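Local coordinates for 3-oxoacyl-[acyl-carrier-protein] synthase 3 (Pseudomonas aeruginosa, PDB 2X3E), which probably catalyses the first condensation of fatty acid synthesis, joining acetyl-CoA and malonyl-ACP to give 3-oxobutanoyl-ACP, at residues G303-T308 / L321-I326. The protein carries 1 engineered substitution. Numbering follows the deposited sequence.
Sequences GNMVLT and LRWPKI
Met305 lays its thioether against both Leu321 and Trp323, on the sheet face that it shares with Leu321. Its SD sits 3.5 Å from Trp323 CE3 and 4.6 Å from the centroid of the six-membered ring, 55° off the ring normal, so this Met-aromatic contact is oblique. The methyl follows the indole, Met305 CE lying 3.9 Å from Trp323 CD2. Torsions account for this reach: Met305 runs extended from the backbone N (chi1 177°, chi2 180°) and bends only at chi3, which turns CE along the indole. On the Leu321 side, one branch does the touching, with Leu321 CD2 3.9 Å from Met305 CG and 4.1 Å from Leu307 CG.

The backbone fixes this register. Met305 and Leu321 form an antiparallel hydrogen-bonded pair, each N donating to the other's O at 2.9 Å (Met305 N to Leu321 O, Leu321 N to Met305 O). Beyond the strand end, Trp323 N still donates to Gly303 O, which also receives a CA-H...O contact from Arg322. On the other face, the non-hydrogen-bonded pair Asn304 and Arg322 meets through Asn304 OD1 and the aliphatic CG of Arg322, while Asn304 ND2 bonds to Asp243 O.

The contact closes the open end of the hairpin 304-311/315-322, in the C-terminal sheet of this thiolase-like fold. Helix 285-295 packs Leu290 against Met305 and Trp323, and strand 246-249 flanks strand 304-311 on its other edge.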
ATOM      1  N   GLY A 303      -8.222  14.118 -25.726  1.00 19.85           N
ATOM      2  CA  GLY A 303      -9.282  14.790 -24.985  1.00 19.21           C
ATOM      3  C   GLY A 303      -8.861  15.116 -23.561  1.00 18.23           C
ATOM      4  O   GLY A 303      -8.177  14.324 -22.904  1.00 17.29           O
ATOM      5  N   ASN A 304      -9.255  16.294 -23.089  1.00 17.82           N
ATOM      6  CA  ASN A 304      -8.982  16.697 -21.708  1.00 17.16           C
ATOM      7  C   ASN A 304      -9.779  15.824 -20.740  1.00 16.23           C
ATOM      8  O   ASN A 304     -11.002  15.734 -20.847  1.00 16.58           O
ATOM      9  CB  ASN A 304      -9.340  18.169 -21.497  1.00 17.49           C
ATOM     10  CG  ASN A 304      -8.508  19.102 -22.355  1.00 19.05           C
ATOM     11  OD1 ASN A 304      -7.351  18.811 -22.666  1.00 19.09           O
ATOM     12  ND2 ASN A 304      -9.092  20.235 -22.740  1.00 19.19           N
ATOM     13  N   MET A 305      -9.079  15.192 -19.806  1.00 15.76           N
ATOM     14  CA  MET A 305      -9.681  14.216 -18.902  1.00 14.97           C
ATOM     15  C   MET A 305      -9.261  14.441 -17.449  1.00 14.37           C
ATOM     16  O   MET A 305      -8.117  14.808 -17.163  1.00 13.65           O
ATOM     17  CB  MET A 305      -9.278  12.804 -19.337  1.00 14.82           C
ATOM     18  CG  MET A 305      -9.779  11.674 -18.436  1.00 13.98           C
ATOM     19  SD  MET A 305      -9.244  10.063 -19.048  1.00 14.12           S
ATOM     20  CE  MET A 305     -10.477   9.767 -20.313  1.00 13.07           C
ATOM     21  N   VAL A 306     -10.208  14.217 -16.541  1.00 13.80           N
ATOM     22  CA  VAL A 306      -9.929  14.141 -15.115  1.00 13.28           C
ATOM     23  C   VAL A 306     -10.511  12.847 -14.541  1.00 13.47           C
ATOM     24  O   VAL A 306     -11.663  12.483 -14.818  1.00 13.70           O
ATOM     25  CB  VAL A 306     -10.488  15.358 -14.358  1.00 13.83           C
ATOM     26  CG1 VAL A 306     -10.361  15.179 -12.837  1.00 12.48           C
ATOM     27  CG2 VAL A 306      -9.759  16.621 -14.808  1.00 13.36           C
ATOM     28  N   LEU A 307      -9.680  12.150 -13.775  1.00 13.16           N
ATOM     29  CA  LEU A 307     -10.097  10.997 -13.007  1.00 13.76           C
ATOM     30  C   LEU A 307     -10.218  11.478 -11.573  1.00 13.85           C
ATOM     31  O   LEU A 307      -9.361  12.214 -11.094  1.00 14.42           O
ATOM     32  CB  LEU A 307      -9.059   9.875 -13.091  1.00 13.90           C
ATOM     33  CG  LEU A 307      -8.498   9.550 -14.473  1.00 14.39           C
ATOM     34  CD1 LEU A 307      -7.461   8.423 -14.381  1.00 14.96           C
ATOM     35  CD2 LEU A 307      -9.607   9.174 -15.439  1.00 14.40           C
ATOM     36  N   THR A 308     -11.268  11.064 -10.884  1.00 14.29           N
ATOM     37  CA  THR A 308     -11.478  11.526  -9.519  1.00 14.23           C
ATOM     38  C   THR A 308     -12.093  10.447  -8.630  1.00 14.06           C
ATOM     39  O   THR A 308     -12.937   9.662  -9.070  1.00 14.34           O
ATOM     40  CB  THR A 308     -12.332  12.812  -9.506  1.00 14.52           C
ATOM     41  OG1 THR A 308     -12.396  13.340  -8.171  1.00 14.69           O
ATOM     42  CG2 THR A 308     -13.731  12.545 -10.030  1.00 14.91           C
ATOM     43  N   LEU A 321      -5.184  14.536 -17.139  1.00 14.94           N
ATOM     44  CA  LEU A 321      -4.345  14.095 -18.249  1.00 15.63           C
ATOM     45  C   LEU A 321      -5.089  14.319 -19.560  1.00 15.70           C
ATOM     46  O   LEU A 321      -6.306  14.484 -19.562  1.00 15.52           O
ATOM     47  CB  LEU A 321      -3.978  12.611 -18.101  1.00 15.26           C
ATOM     48  CG  LEU A 321      -5.085  11.562 -18.304  1.00 15.90           C
ATOM     49  CD1 LEU A 321      -4.477  10.161 -18.477  1.00 15.68           C
ATOM     50  CD2 LEU A 321      -6.098  11.571 -17.147  1.00 15.16           C
ATOM     51  N   ARG A 322      -4.360  14.343 -20.669  1.00 16.35           N
ATOM     52  CA  ARG A 322      -4.994  14.257 -21.980  1.00 16.95           C
ATOM     53  C   ARG A 322      -4.973  12.794 -22.385  1.00 16.82           C
ATOM     54  O   ARG A 322      -3.957  12.121 -22.226  1.00 16.62           O
ATOM     55  CB  ARG A 322      -4.281  15.135 -23.006  1.00 17.96           C
ATOM     56  CG  ARG A 322      -4.460  16.635 -22.738  1.00 19.91           C
ATOM     57  CD  ARG A 322      -3.812  17.491 -23.815  1.00 23.05           C
ATOM     58  NE  ARG A 322      -2.398  17.153 -23.981  1.00 25.87           N
ATOM     59  CZ  ARG A 322      -1.818  16.767 -25.122  1.00 28.15           C
ATOM     60  NH1 ARG A 322      -2.505  16.683 -26.267  1.00 29.33           N
ATOM     61  NH2 ARG A 322      -0.522  16.481 -25.126  1.00 28.35           N
ATOM     62  N   TRP A 323      -6.107  12.291 -22.869  1.00 16.85           N
ATOM     63  CA  TRP A 323      -6.250  10.856 -23.120  1.00 17.07           C
ATOM     64  C   TRP A 323      -5.439  10.471 -24.355  1.00 18.01           C
ATOM     65  O   TRP A 323      -5.565  11.121 -25.400  1.00 18.69           O
ATOM     66  CB  TRP A 323      -7.725  10.471 -23.300  1.00 17.49           C
ATOM     67  CG  TRP A 323      -7.929   8.989 -23.481  1.00 17.74           C
ATOM     68  CD1 TRP A 323      -8.312   8.347 -24.617  1.00 18.96           C
ATOM     69  CD2 TRP A 323      -7.721   7.975 -22.496  1.00 18.35           C
ATOM     70  NE1 TRP A 323      -8.371   6.993 -24.399  1.00 20.09           N
ATOM     71  CE2 TRP A 323      -8.011   6.737 -23.101  1.00 19.25           C
ATOM     72  CE3 TRP A 323      -7.319   7.994 -21.159  1.00 18.56           C
ATOM     73  CZ2 TRP A 323      -7.912   5.525 -22.415  1.00 19.66           C
ATOM     74  CZ3 TRP A 323      -7.222   6.785 -20.474  1.00 19.04           C
ATOM     75  CH2 TRP A 323      -7.516   5.569 -21.109  1.00 19.46           C
ATOM     76  N   PRO A 324      -4.591   9.432 -24.238  1.00 18.06           N
ATOM     77  CA  PRO A 324      -3.754   9.019 -25.352  1.00 19.26           C
ATOM     78  C   PRO A 324      -4.463   8.036 -26.270  1.00 20.24           C
ATOM     79  O   PRO A 324      -5.566   7.575 -25.963  1.00 20.24           O
ATOM     80  CB  PRO A 324      -2.580   8.334 -24.654  1.00 19.05           C
ATOM     81  CG  PRO A 324      -3.196   7.698 -23.463  1.00 18.33           C
ATOM     82  CD  PRO A 324      -4.346   8.590 -23.049  1.00 17.77           C
ATOM     83  N   LYS A 325      -3.819   7.714 -27.383  1.00 22.23           N
ATOM     84  CA  LYS A 325      -4.338   6.715 -28.312  1.00 23.91           C
ATOM     85  C   LYS A 325      -4.056   5.322 -27.754  1.00 24.77           C
ATOM     86  O   LYS A 325      -2.911   4.863 -27.768  1.00 25.26           O
ATOM     87  CB  LYS A 325      -3.689   6.879 -29.686  1.00 25.13           C
ATOM     88  CG  LYS A 325      -3.923   8.253 -30.316  1.00 26.32           C
ATOM     89  CD  LYS A 325      -3.081   8.456 -31.565  1.00 29.36           C
ATOM     90  CE  LYS A 325      -3.262   9.857 -32.135  1.00 30.98           C
ATOM     91  NZ  LYS A 325      -2.817  10.921 -31.180  1.00 30.49           N
ATOM     92  N   ILE A 326      -5.097   4.660 -27.252  1.00 25.03           N
ATOM     93  CA  ILE A 326      -4.960   3.332 -26.649  1.00 25.98           C
ATOM     94  C   ILE A 326      -5.630   2.293 -27.527  1.00 27.90           C
ATOM     95  O   ILE A 326      -6.756   2.503 -27.993  1.00 27.96           O
ATOM     96  CB  ILE A 326      -5.596   3.270 -25.238  1.00 25.17           C
ATOM     97  CG1 ILE A 326      -4.864   4.207 -24.273  1.00 24.68           C
ATOM     98  CG2 ILE A 326      -5.582   1.837 -24.696  1.00 25.80           C
ATOM     99  CD1 ILE A 326      -3.405   3.825 -24.026  1.00 25.00           C
TER